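Local coordinates for flagellar protein FliT (Bordetella bronchiseptica, PDB 3H3M), which probably acts as an export chaperone in flagellum assembly, binding the filament-capping protein before its secretion, at residues R33-A38 and R92-P97; L21-D26 and E58-L63. One frame throughout, in Å; residues are numbered along the deposited sequence.

Interaction 1 (R33-A38 and R92-P97); sequences RMLAAA and RDLALP
Leu94 reaches from helix 72-105 onto helix 20-39 and touches it with a single methyl. Its CD1 lies 3.7 Å from CD1 of Leu35, and the two leucine side chains cross at about a right angle, methyl against methyl. The same CD1 also rests on the last residue of 33-38, 4.2 Å from the CB of Ala38 and 4.1 Å from the Ala38 carbonyl carbon, and so sits over the ridge formed by Leu35 and Ala38, one turn apart. The CA-CB bond of Leu94 already heads for the facing helix, whereas Leu35 leaves its helix at a slant and is brought over by its torsion, CG anti to the backbone N (chi1 -170°). With only a methyl on Ala38, the CA atoms of Ala38 and Leu94 stand 6.5 Å apart, consistent with the small residue allowing a close approach. Further out, Leu35 also packs on Asn87 and Ala90, earlier on helix 72-105, while Ala95 turns to Trp43 of helix 43-63 and to Leu99 of the second subunit. Arg92 forms a salt bridge with Asp88 of that subunit. Burying 122 Å², the contact is a small hydrophobic one at the partly exposed margin between the first and third helices, with no polar bond fixing its register.

Interaction 2 (L21-D26 and E58-L63); sequences LEIYQD and ERLREL
This is a buried, wholly apolar helix-to-helix contact in which Leu60 of helix 43-63 packs against Ile23 and Tyr24, two consecutive residues near the start of helix 20-39. The helices form an antiparallel hairpin, and the contact lies toward its open end, away from the turn between them. It buries 210 Å², and the backbones are nearest at Ile23 and Leu60, whose CA atoms stand 6.2 Å apart. The CA-CB bond of Ile23 is directed at the other helix. Its CG2 branch, anti to the backbone N, does the touching, lying 3.9 Å from Leu60 CB and equally close to Leu60 CG, while the two side chains slide past each other in opposite directions. CG1 lies beside the backbone N and carries the other branch away from Leu60. The two methyls of Leu60 go to Tyr24. The Tyr24 CA-CB bond does not itself aim at helix 43-63, but chi1 of -79° carries the ring over to them. Leu60 CD1 comes obliquely to the ring, 3.7 Å from Tyr24 CE2, and CD2 lies 4.1 Å from Tyr24 OH. The side chains cross at about a right angle, and the leucine methyls line the phenol from CE2 to the hydroxyl. That hydroxyl is hydrogen-bonded to Glu64, just past the end of the leucine's helix, so Tyr24 meets helix 43-63 with its ring and the residue just after it with its hydroxyl. Tyr24 also packs on Lys77, Leu80 and Leu81 of helix 72-105, which places it among all three helices of the chain, and the second subunit adds its own Leu81 against Tyr24 and Phe78 against Leu60.

Overall arrangement
From the N terminus, helix 20-39 supplies the first half of both contacts: 21-26 near its start for interaction 2, 33-38 near its end for interaction 1. The chain then turns back along helix 43-63, and interaction 2 closes this loop after 31 intervening residues. Helix 72-105 follows, and interaction 1 closes a longer loop of 53 residues. Because the segments alternate, the loops cross rather than nest. The contact centres lie 23 Å apart, on opposite sides of the chain's centre. Together they tie helix 20-39 to helix 43-63 at one end and to helix 72-105 at the other, and both regions also meet the second subunit.

Interaction 1 (R33-A38 and R92-P97)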
loop_
_atom_site.group_PDB
_atom_site.type_symbol
_atom_site.label_atom_id
_atom_site.label_comp_id
_atom_site.label_asym_id
_atom_site.label_seq_id
_atom_site.Cartn_x
_atom_site.Cartn_y
_atom_site.Cartn_z
ATOM N N ARG A 33 10.883 -2.904 5.179
ATOM C CA ARG A 33 12.121 -2.517 4.490
ATOM C C ARG A 33 11.868 -1.299 3.609
ATOM O O ARG A 33 12.686 -0.368 3.574
ATOM C CB ARG A 33 12.683 -3.685 3.655
ATOM C CG ARG A 33 13.623 -4.608 4.452
ATOM C CD ARG A 33 14.024 -5.820 3.668
ATOM N NE ARG A 33 13.012 -6.856 3.844
ATOM C CZ ARG A 33 12.697 -7.824 2.969
ATOM N NH1 ARG A 33 13.334 -7.938 1.786
ATOM N NH2 ARG A 33 11.714 -8.695 3.294
HETATM N N MSE A 34 10.727 -1.243 2.924
HETATM C CA MSE A 34 10.493 -0.073 2.064
HETATM C C MSE A 34 10.441 1.170 2.912
HETATM O O MSE A 34 11.001 2.202 2.542
HETATM C CB MSE A 34 9.210 -0.144 1.281
HETATM C CG MSE A 34 9.134 -1.285 0.401
HETATM SE SE MSE A 34 7.563 -1.043 -0.737
HETATM C CE MSE A 34 6.135 -1.134 0.647
ATOM N N LEU A 35 9.743 1.058 4.031
ATOM C CA LEU A 35 9.664 2.168 5.017
ATOM C C LEU A 35 11.038 2.646 5.503
ATOM O O LEU A 35 11.251 3.836 5.557
ATOM C CB LEU A 35 8.806 1.803 6.216
ATOM C CG LEU A 35 8.442 2.933 7.189
ATOM C CD1 LEU A 35 8.050 4.226 6.457
ATOM C CD2 LEU A 35 7.329 2.481 8.168
ATOM N N ALA A 36 11.939 1.723 5.844
ATOM C CA ALA A 36 13.302 2.087 6.225
ATOM C C ALA A 36 14.065 2.865 5.119
ATOM O O ALA A 36 14.691 3.867 5.404
ATOM C CB ALA A 36 14.122 0.815 6.703
ATOM N N ALA A 37 14.033 2.398 3.882
ATOM C CA ALA A 37 14.560 3.158 2.753
ATOM C C ALA A 37 13.933 4.553 2.582
ATOM O O ALA A 37 14.623 5.536 2.350
ATOM C CB ALA A 37 14.365 2.346 1.438
ATOM N N ALA A 38 12.621 4.622 2.590
ATOM C CA ALA A 38 11.913 5.908 2.521
ATOM C C ALA A 38 12.363 6.862 3.646
ATOM O O ALA A 38 12.602 8.048 3.438
ATOM C CB ALA A 38 10.423 5.663 2.625
ATOM N N ARG A 92 4.466 6.857 1.587
ATOM C CA ARG A 92 3.886 7.952 0.865
ATOM C C ARG A 92 4.033 9.259 1.657
ATOM O O ARG A 92 4.305 10.321 1.097
ATOM C CB ARG A 92 2.432 7.610 0.707
ATOM C CG ARG A 92 1.645 8.369 -0.273
ATOM C CD ARG A 92 0.538 7.455 -0.775
ATOM N NE ARG A 92 -0.349 7.146 0.315
ATOM C CZ ARG A 92 -0.988 5.984 0.499
ATOM N NH1 ARG A 92 -0.831 4.965 -0.361
ATOM N NH2 ARG A 92 -1.809 5.862 1.556
ATOM N N ASP A 93 3.841 9.182 2.968
ATOM C CA ASP A 93 3.828 10.372 3.811
ATOM C C ASP A 93 5.250 10.899 4.049
ATOM O O ASP A 93 5.418 11.982 4.592
ATOM C CB ASP A 93 3.177 10.068 5.173
ATOM C CG ASP A 93 1.631 10.156 5.153
ATOM O OD1 ASP A 93 1.070 10.525 4.101
ATOM O OD2 ASP A 93 0.985 9.850 6.185
ATOM N N LEU A 94 6.269 10.113 3.701
ATOM C CA LEU A 94 7.650 10.576 3.807
ATOM C C LEU A 94 8.086 11.231 2.513
ATOM O O LEU A 94 8.743 12.264 2.525
ATOM C CB LEU A 94 8.598 9.413 4.203
ATOM C CG LEU A 94 8.406 9.022 5.662
ATOM C CD1 LEU A 94 9.063 7.720 5.992
ATOM C CD2 LEU A 94 8.932 10.093 6.527
ATOM N N ALA A 95 7.644 10.636 1.410
ATOM C CA ALA A 95 8.101 10.976 0.068
ATOM C C ALA A 95 7.360 12.145 -0.551
ATOM O O ALA A 95 7.950 13.053 -1.156
ATOM C CB ALA A 95 7.989 9.710 -0.862
ATOM N N LEU A 96 6.054 12.117 -0.430
ATOM C CA LEU A 96 5.259 13.018 -1.234
ATOM C C LEU A 96 5.407 14.475 -0.805
ATOM O O LEU A 96 5.331 15.379 -1.672
ATOM C CB LEU A 96 3.779 12.554 -1.310
ATOM C CG LEU A 96 3.436 11.257 -2.112
ATOM C CD1 LEU A 96 1.948 11.136 -2.304
ATOM C CD2 LEU A 96 4.192 11.176 -3.463
ATOM N N PRO A 97 5.633 14.741 0.498
ATOM C CA PRO A 97 5.794 16.175 0.797
ATOM C C PRO A 97 7.074 16.722 0.172
ATOM O O PRO A 97 7.103 17.839 -0.311
ATOM C CB PRO A 97 5.819 16.211 2.319
ATOM C CG PRO A 97 5.142 14.971 2.729
ATOM C CD PRO A 97 5.549 13.955 1.735
#

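Interaction 2 (L21-D26 and E58-L63)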
loop_
_atom_site.group_PDB
_atom_site.type_symbol
_atom_site.label_atom_id
_atom_site.label_comp_id
_atom_site.label_asym_id
_atom_site.label_seq_id
_atom_site.Cartn_x
_atom_site.Cartn_y
_atom_site.Cartn_z
ATOM N N LEU A 21 -0.616 -17.309 5.217
ATOM C CA LEU A 21 -0.136 -16.445 6.272
ATOM C C LEU A 21 1.364 -16.137 6.034
ATOM O O LEU A 21 1.827 -15.050 6.379
ATOM C CB LEU A 21 -0.409 -17.055 7.659
ATOM N N GLU A 22 2.108 -17.062 5.411
ATOM C CA GLU A 22 3.561 -16.878 5.208
ATOM C C GLU A 22 3.810 -15.715 4.278
ATOM O O GLU A 22 4.737 -14.937 4.507
ATOM C CB GLU A 22 4.248 -18.140 4.662
ATOM N N ILE A 23 2.975 -15.594 3.240
ATOM C CA ILE A 23 3.123 -14.513 2.250
ATOM C C ILE A 23 2.709 -13.139 2.796
ATOM O O ILE A 23 3.349 -12.145 2.480
ATOM C CB ILE A 23 2.372 -14.829 0.920
ATOM C CG1 ILE A 23 2.926 -16.117 0.272
ATOM C CG2 ILE A 23 2.454 -13.661 -0.050
ATOM C CD1 ILE A 23 4.495 -16.158 0.032
ATOM N N TYR A 24 1.665 -13.069 3.606
ATOM C CA TYR A 24 1.331 -11.809 4.215
ATOM C C TYR A 24 2.481 -11.323 5.097
ATOM O O TYR A 24 2.783 -10.138 5.158
ATOM C CB TYR A 24 0.060 -11.901 5.042
ATOM C CG TYR A 24 -1.224 -11.870 4.234
ATOM C CD1 TYR A 24 -2.066 -12.968 4.203
ATOM C CD2 TYR A 24 -1.600 -10.744 3.508
ATOM C CE1 TYR A 24 -3.237 -12.953 3.465
ATOM C CE2 TYR A 24 -2.776 -10.727 2.762
ATOM C CZ TYR A 24 -3.595 -11.833 2.754
ATOM O OH TYR A 24 -4.774 -11.862 2.035
ATOM N N GLN A 25 3.111 -12.254 5.799
ATOM C CA GLN A 25 4.232 -11.909 6.666
ATOM C C GLN A 25 5.356 -11.316 5.819
ATOM O O GLN A 25 5.860 -10.253 6.121
ATOM C CB GLN A 25 4.691 -13.151 7.442
ATOM C CG GLN A 25 5.870 -12.903 8.341
ATOM C CD GLN A 25 5.507 -12.045 9.502
ATOM O OE1 GLN A 25 4.790 -12.499 10.393
ATOM N NE2 GLN A 25 5.999 -10.797 9.523
ATOM N N ASP A 26 5.702 -11.996 4.733
ATOM C CA ASP A 26 6.766 -11.547 3.843
ATOM C C ASP A 26 6.518 -10.192 3.256
ATOM O O ASP A 26 7.475 -9.451 3.046
ATOM C CB ASP A 26 7.013 -12.552 2.706
ATOM C CG ASP A 26 7.537 -13.886 3.208
ATOM O OD1 ASP A 26 8.398 -13.894 4.116
ATOM O OD2 ASP A 26 7.068 -14.936 2.724
ATOM N N GLU A 58 1.681 -11.580 -6.578
ATOM C CA GLU A 58 1.319 -12.642 -7.511
ATOM C C GLU A 58 1.158 -13.967 -6.752
ATOM O O GLU A 58 0.137 -14.677 -6.922
ATOM C CB GLU A 58 2.347 -12.791 -8.657
ATOM C CG GLU A 58 2.440 -11.585 -9.652
ATOM N N ARG A 59 2.134 -14.283 -5.892
ATOM C CA ARG A 59 2.131 -15.576 -5.192
ATOM C C ARG A 59 0.950 -15.637 -4.254
ATOM O O ARG A 59 0.296 -16.655 -4.137
ATOM C CB ARG A 59 3.432 -15.815 -4.403
ATOM C CG ARG A 59 3.870 -17.310 -4.408
ATOM N N LEU A 60 0.689 -14.519 -3.598
ATOM C CA LEU A 60 -0.496 -14.342 -2.786
ATOM C C LEU A 60 -1.728 -14.638 -3.601
ATOM O O LEU A 60 -2.667 -15.258 -3.122
ATOM C CB LEU A 60 -0.606 -12.889 -2.301
ATOM C CG LEU A 60 -1.237 -12.652 -0.927
ATOM C CD1 LEU A 60 -1.832 -11.237 -0.794
ATOM C CD2 LEU A 60 -2.260 -13.673 -0.691
ATOM N N ARG A 61 -1.727 -14.155 -4.831
ATOM C CA ARG A 61 -2.889 -14.265 -5.675
ATOM C C ARG A 61 -3.214 -15.717 -6.117
ATOM O O ARG A 61 -4.374 -16.061 -6.371
ATOM C CB ARG A 61 -2.745 -13.293 -6.852
ATOM C CG ARG A 61 -3.795 -12.218 -6.787
ATOM C CD ARG A 61 -3.304 -10.836 -7.025
ATOM N NE ARG A 61 -3.090 -10.441 -8.414
ATOM C CZ ARG A 61 -3.954 -10.481 -9.420
ATOM N NH1 ARG A 61 -5.165 -10.993 -9.303
ATOM N NH2 ARG A 61 -3.548 -10.034 -10.605
ATOM N N GLU A 62 -2.195 -16.571 -6.125
ATOM C CA GLU A 62 -2.349 -17.997 -6.450
ATOM C C GLU A 62 -2.978 -18.805 -5.287
ATOM O O GLU A 62 -3.831 -19.647 -5.527
ATOM C CB GLU A 62 -1.000 -18.567 -6.917
ATOM C CG GLU A 62 -0.259 -17.548 -7.764
ATOM C CD GLU A 62 0.830 -18.094 -8.666
ATOM O OE1 GLU A 62 0.495 -18.548 -9.790
ATOM O OE2 GLU A 62 2.023 -18.007 -8.275
ATOM N N LEU A 63 -2.587 -18.519 -4.043
ATOM C CA LEU A 63 -3.183 -19.142 -2.831
ATOM C C LEU A 63 -4.599 -18.616 -2.454
ATOM O O LEU A 63 -5.414 -19.332 -1.843
ATOM C CB LEU A 63 -2.253 -18.932 -1.609
ATOM C CG LEU A 63 -1.012 -19.804 -1.346
#